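DNA polymerase sliding clamp (Archaeoglobus fulgidus, PDB 1RWZ) probably acts as a homotrimeric ring encircling DNA, a moving platform that tethers the polymerase and other replication proteins to the duplex. Local coordinates at residues Ser55-Asn60 with Gly229-Val234; Lys203-Gly208 with Leu223-Val228. All coordinates share one frame; numbering follows the deposited sequence.

Overall arrangement
Residues 223-228 and 229-234 belong to neighbouring strands 221-227 and 232-238 of the nine-stranded antiparallel sheet, in which 232-238 also pairs with strand 45-52 of the N-terminal domain; residues 55-60 lead into the five-stranded sheet. Interaction 2, residues 203-208 with 223-228, falls in sequence between the two halves of interaction 1, and their centres lie about 14 Å apart. Paired backbones and Val234 packing on Leu227 connect them. The turn of the hairpin, at Arg231, meets 55-60 at the surface, while strand 221-227 makes a buried, apolar contact with the loop 203-208. Interaction 1 thus ties the two domains of one subunit together beside their shared sheet, and interaction 2 packs within the C-terminal one.

Interaction 1 of 2, residues Ser55-Asn60 with Gly229-Val234; sequences SFEVYN and GGRAKV
Ser55 points its side chain at the backbone of Arg231 where the two PCNA family domains meet, just beyond the sheet pairing of strands 45-52 and 232-238. The hydroxyl OG donates to Arg231 O over 2.7 Å, arriving in the carbonyl plane on a lone pair, with a C=O...O angle of 115°. Arg231 sits in a classic beta bulge: together with Ala232 it faces Leu227. Its CG lies anti to the carbonyl carbon (chi1 -68°) and the chain then runs extended to NE, which carries the aliphatic part past Ser55, CB to CB at 3.8 Å and CD to Ser55 O at 3.7 Å. The carbonyl O of Ser55 lies at the guanidinium edge, near its plane. Glu57 approaches the same group obliquely, and OE2 stays 4.4 Å from NE, too far for a salt bridge. Two waters fill in between the charges, while NH1 turns back to Val228 O. One water links Glu57 OE2 to Arg231 NH2; the other accepts from Arg231 NE at 2.8 Å and donates both to Ser55 O and to Glu57 OE2.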
loop_
_atom_site.group_PDB
_atom_site.type_symbol
_atom_site.label_atom_id
_atom_site.label_comp_id
_atom_site.label_asym_id
_atom_site.label_seq_id
_atom_site.Cartn_x
_atom_site.Cartn_y
_atom_site.Cartn_z
ATOM N N SER A 55 -19.698 26.159 3.176
ATOM C CA SER A 55 -18.811 25.075 2.763
ATOM C C SER A 55 -19.627 23.829 2.435
ATOM O O SER A 55 -19.111 22.871 1.864
ATOM C CB SER A 55 -17.790 24.758 3.859
ATOM O OG SER A 55 -16.831 25.803 3.948
ATOM N N PHE A 56 -20.903 23.856 2.806
ATOM C CA PHE A 56 -21.830 22.754 2.538
ATOM C C PHE A 56 -22.492 22.975 1.176
ATOM O O PHE A 56 -22.591 24.110 0.713
ATOM C CB PHE A 56 -22.939 22.727 3.591
ATOM C CG PHE A 56 -22.499 22.234 4.938
ATOM C CD1 PHE A 56 -22.657 20.895 5.287
ATOM C CD2 PHE A 56 -21.939 23.107 5.863
ATOM C CE1 PHE A 56 -22.264 20.434 6.547
ATOM C CE2 PHE A 56 -21.544 22.663 7.120
ATOM C CZ PHE A 56 -21.706 21.323 7.465
ATOM N N GLU A 57 -22.954 21.900 0.543
ATOM C CA GLU A 57 -23.646 22.032 -0.738
ATOM C C GLU A 57 -25.060 22.487 -0.389
ATOM O O GLU A 57 -25.660 23.306 -1.089
ATOM C CB GLU A 57 -23.698 20.690 -1.474
ATOM C CG GLU A 57 -22.345 19.997 -1.614
ATOM C CD GLU A 57 -21.263 20.916 -2.152
ATOM O OE1 GLU A 57 -21.538 21.672 -3.110
ATOM O OE2 GLU A 57 -20.131 20.874 -1.625
ATOM N N VAL A 58 -25.583 21.929 0.701
ATOM C CA VAL A 58 -26.908 22.268 1.220
ATOM C C VAL A 58 -26.793 22.334 2.742
ATOM O O VAL A 58 -26.182 21.465 3.359
ATOM C CB VAL A 58 -27.971 21.195 0.869
ATOM C CG1 VAL A 58 -29.289 21.537 1.554
ATOM C CG2 VAL A 58 -28.175 21.118 -0.644
ATOM N N TYR A 59 -27.374 23.366 3.345
ATOM C CA TYR A 59 -27.334 23.510 4.797
ATOM C C TYR A 59 -28.691 24.035 5.252
ATOM O O TYR A 59 -28.925 25.246 5.273
ATOM C CB TYR A 59 -26.222 24.484 5.217
ATOM C CG TYR A 59 -25.937 24.487 6.705
ATOM C CD1 TYR A 59 -25.158 23.486 7.288
ATOM C CD2 TYR A 59 -26.481 25.466 7.539
ATOM C CE1 TYR A 59 -24.927 23.461 8.664
ATOM C CE2 TYR A 59 -26.258 25.448 8.916
ATOM C CZ TYR A 59 -25.482 24.442 9.471
ATOM O OH TYR A 59 -25.266 24.410 10.832
ATOM N N ASN A 60 -29.586 23.115 5.606
ATOM C CA ASN A 60 -30.927 23.483 6.045
ATOM C C ASN A 60 -31.226 23.029 7.459
ATOM O O ASN A 60 -31.374 21.835 7.711
ATOM C CB ASN A 60 -31.987 22.877 5.122
ATOM C CG ASN A 60 -31.866 23.360 3.697
ATOM O OD1 ASN A 60 -31.619 24.538 3.449
ATOM N ND2 ASN A 60 -32.062 22.453 2.747
ATOM N N GLY A 229 -9.946 21.843 0.479
ATOM C CA GLY A 229 -10.207 22.975 -0.392
ATOM C C GLY A 229 -10.592 24.212 0.399
ATOM O O GLY A 229 -11.296 25.090 -0.101
ATOM N N GLY A 230 -10.127 24.286 1.641
ATOM C CA GLY A 230 -10.441 25.431 2.475
ATOM C C GLY A 230 -11.871 25.436 2.989
ATOM O O GLY A 230 -12.367 26.467 3.449
ATOM N N ARG A 231 -12.536 24.287 2.924
ATOM C CA ARG A 231 -13.916 24.190 3.387
ATOM C C ARG A 231 -14.033 24.076 4.903
ATOM O O ARG A 231 -15.030 24.502 5.494
ATOM C CB ARG A 231 -14.610 22.980 2.761
ATOM C CG ARG A 231 -14.853 23.060 1.254
ATOM C CD ARG A 231 -15.675 21.848 0.833
ATOM N NE ARG A 231 -15.948 21.749 -0.601
ATOM C CZ ARG A 231 -15.044 21.453 -1.531
ATOM N NH1 ARG A 231 -13.775 21.235 -1.202
ATOM N NH2 ARG A 231 -15.422 21.330 -2.796
ATOM N N ALA A 232 -13.016 23.498 5.531
ATOM C CA ALA A 232 -13.049 23.305 6.971
ATOM C C ALA A 232 -11.884 23.927 7.704
ATOM O O ALA A 232 -10.768 23.978 7.194
ATOM C CB ALA A 232 -13.100 21.810 7.288
ATOM N N LYS A 233 -12.161 24.417 8.905
ATOM C CA LYS A 233 -11.122 24.975 9.745
ATOM C C LYS A 233 -10.994 23.975 10.885
ATOM O O LYS A 233 -11.971 23.676 11.571
ATOM C CB LYS A 233 -11.517 26.351 10.290
ATOM C CG LYS A 233 -10.478 26.928 11.239
ATOM C CD LYS A 233 -10.702 28.405 11.524
ATOM C CE LYS A 233 -10.351 29.255 10.313
ATOM N NZ LYS A 233 -10.412 30.720 10.610
ATOM N N VAL A 234 -9.799 23.427 11.048
ATOM C CA VAL A 234 -9.538 22.465 12.105
ATOM C C VAL A 234 -8.346 22.987 12.883
ATOM O O VAL A 234 -7.220 22.994 12.387
ATOM C CB VAL A 234 -9.220 21.067 11.533
ATOM C CG1 VAL A 234 -8.842 20.111 12.657
ATOM C CG2 VAL A 234 -10.435 20.540 10.775
HETATM O O HOH W 1 -18.390 23.067 -0.787
HETATM O O HOH W 2 -18.258 20.880 -3.578
#

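Interaction 2 of 2, residues Lys203-Gly208 with Leu223-Val228; sequences KVAGSG and LVFELV
Ala205 and Val204, in the loop between helix 195-201 and strand 210-215, lie against Phe225 and Leu227, which project toward that loop from strand 221-227, an illustration of how the loop that links a helix to the next strand can pack against a strand with compact apolar side chains such as alanine and valine. The methyl-to-ring contact comes first: Ala205 CB points at the strand and meets Phe225 at CD2, 3.6 Å away, and at CE2, 3.8 Å away, approaching the ring obliquely. Aliphatic contacts follow. Among side chains, Leu227 CD2 meets Ala205 CB at 3.9 Å and CD1 meets Val204 CG2 at 3.8 Å, and the valine and leucine side chains cross at about a right angle. For Val204, a chi1 of -63° sets CG2 between the backbone N and the carbonyl carbon, the branch that meets the leucine. A third kind of contact sets methyl against backbone: both Leu227 methyls lie near Val204 O, CD1 at 3.6 Å and CD2 at 3.8 Å. Beyond the two segments, Thr13 of helix 8-19 touches Leu227, and Leu211 of strand 210-215 touches Phe225. The polar bonds of the loop lie elsewhere, Ala205 O accepting from Lys139 NZ and Gly206 N donating to Asp209 OD2. Between the two segments, therefore, cohesion rests on dispersion and the exclusion of water, while hydrogen bonds to other residues help fix the loop backbone.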
loop_
_atom_site.group_PDB
_atom_site.type_symbol
_atom_site.label_atom_id
_atom_site.label_comp_id
_atom_site.label_asym_id
_atom_site.label_seq_id
_atom_site.Cartn_x
_atom_site.Cartn_y
_atom_site.Cartn_z
ATOM N N LYS A 203 -1.954 14.182 10.342
ATOM C CA LYS A 203 -2.532 13.094 9.559
ATOM C C LYS A 203 -3.744 13.491 8.716
ATOM O O LYS A 203 -4.075 12.803 7.749
ATOM C CB LYS A 203 -2.889 11.920 10.472
ATOM C CG LYS A 203 -1.659 11.160 10.939
ATOM C CD LYS A 203 -2.016 10.002 11.847
ATOM C CE LYS A 203 -0.758 9.262 12.266
ATOM N NZ LYS A 203 -1.049 8.155 13.220
ATOM N N VAL A 204 -4.398 14.592 9.066
ATOM C CA VAL A 204 -5.561 15.042 8.301
ATOM C C VAL A 204 -5.207 16.163 7.328
ATOM O O VAL A 204 -6.079 16.682 6.625
ATOM C CB VAL A 204 -6.702 15.543 9.224
ATOM C CG1 VAL A 204 -7.212 14.397 10.092
ATOM C CG2 VAL A 204 -6.215 16.700 10.088
ATOM N N ALA A 205 -3.929 16.527 7.278
ATOM C CA ALA A 205 -3.477 17.603 6.400
ATOM C C ALA A 205 -2.492 17.138 5.336
ATOM O O ALA A 205 -1.897 16.068 5.442
ATOM C CB ALA A 205 -2.848 18.720 7.231
ATOM N N GLY A 206 -2.316 17.962 4.309
ATOM C CA GLY A 206 -1.393 17.616 3.245
ATOM C C GLY A 206 -0.979 18.831 2.443
ATOM O O GLY A 206 -1.379 19.954 2.752
ATOM N N SER A 207 -0.165 18.611 1.416
ATOM C CA SER A 207 0.286 19.708 0.571
ATOM C C SER A 207 -0.944 20.414 0.033
ATOM O O SER A 207 -1.922 19.767 -0.332
ATOM C CB SER A 207 1.124 19.176 -0.594
ATOM O OG SER A 207 2.302 18.552 -0.120
ATOM N N GLY A 208 -0.906 21.740 -0.002
ATOM C CA GLY A 208 -2.049 22.473 -0.514
ATOM C C GLY A 208 -2.978 23.004 0.558
ATOM O O GLY A 208 -3.802 23.880 0.289
ATOM N N LEU A 223 -2.529 25.533 16.173
ATOM C CA LEU A 223 -2.257 25.105 14.806
ATOM C C LEU A 223 -3.584 25.135 14.063
ATOM O O LEU A 223 -4.399 24.227 14.192
ATOM C CB LEU A 223 -1.676 23.689 14.806
ATOM C CG LEU A 223 -0.368 23.559 15.599
ATOM C CD1 LEU A 223 0.013 22.092 15.732
ATOM C CD2 LEU A 223 0.739 24.343 14.910
ATOM N N VAL A 224 -3.803 26.195 13.297
ATOM C CA VAL A 224 -5.048 26.335 12.568
ATOM C C VAL A 224 -4.896 25.836 11.140
ATOM O O VAL A 224 -4.284 26.499 10.299
ATOM C CB VAL A 224 -5.512 27.804 12.553
ATOM C CG1 VAL A 224 -6.908 27.915 11.947
ATOM C CG2 VAL A 224 -5.512 28.359 13.977
ATOM N N PHE A 225 -5.445 24.655 10.882
ATOM C CA PHE A 225 -5.400 24.059 9.553
ATOM C C PHE A 225 -6.682 24.402 8.790
ATOM O O PHE A 225 -7.776 24.398 9.360
ATOM C CB PHE A 225 -5.316 22.526 9.628
ATOM C CG PHE A 225 -4.046 21.998 10.225
ATOM C CD1 PHE A 225 -3.929 21.820 11.603
ATOM C CD2 PHE A 225 -2.981 21.634 9.410
ATOM C CE1 PHE A 225 -2.771 21.282 12.155
ATOM C CE2 PHE A 225 -1.816 21.096 9.951
ATOM C CZ PHE A 225 -1.712 20.917 11.332
ATOM N N GLU A 226 -6.538 24.709 7.504
ATOM C CA GLU A 226 -7.687 24.975 6.642
ATOM C C GLU A 226 -7.602 23.815 5.660
ATOM O O GLU A 226 -6.664 23.717 4.868
ATOM C CB GLU A 226 -7.556 26.345 5.973
ATOM C CG GLU A 226 -7.637 27.453 7.015
ATOM C CD GLU A 226 -7.579 28.848 6.437
ATOM O OE1 GLU A 226 -8.590 29.306 5.865
ATOM O OE2 GLU A 226 -6.517 29.485 6.561
ATOM N N LEU A 227 -8.582 22.924 5.750
ATOM C CA LEU A 227 -8.594 21.692 4.963
ATOM C C LEU A 227 -9.727 21.514 3.965
ATOM O O LEU A 227 -10.719 22.233 3.992
ATOM C CB LEU A 227 -8.631 20.502 5.927
ATOM C CG LEU A 227 -7.653 20.553 7.104
ATOM C CD1 LEU A 227 -7.949 19.403 8.077
ATOM C CD2 LEU A 227 -6.234 20.463 6.582
ATOM N N VAL A 228 -9.564 20.506 3.110
ATOM C CA VAL A 228 -10.554 20.149 2.096
ATOM C C VAL A 228 -10.931 21.328 1.206
ATOM O O VAL A 228 -12.086 21.756 1.166
ATOM C CB VAL A 228 -11.827 19.567 2.758
ATOM C CG1 VAL A 228 -12.713 18.905 1.706
ATOM C CG2 VAL A 228 -11.431 18.545 3.827
#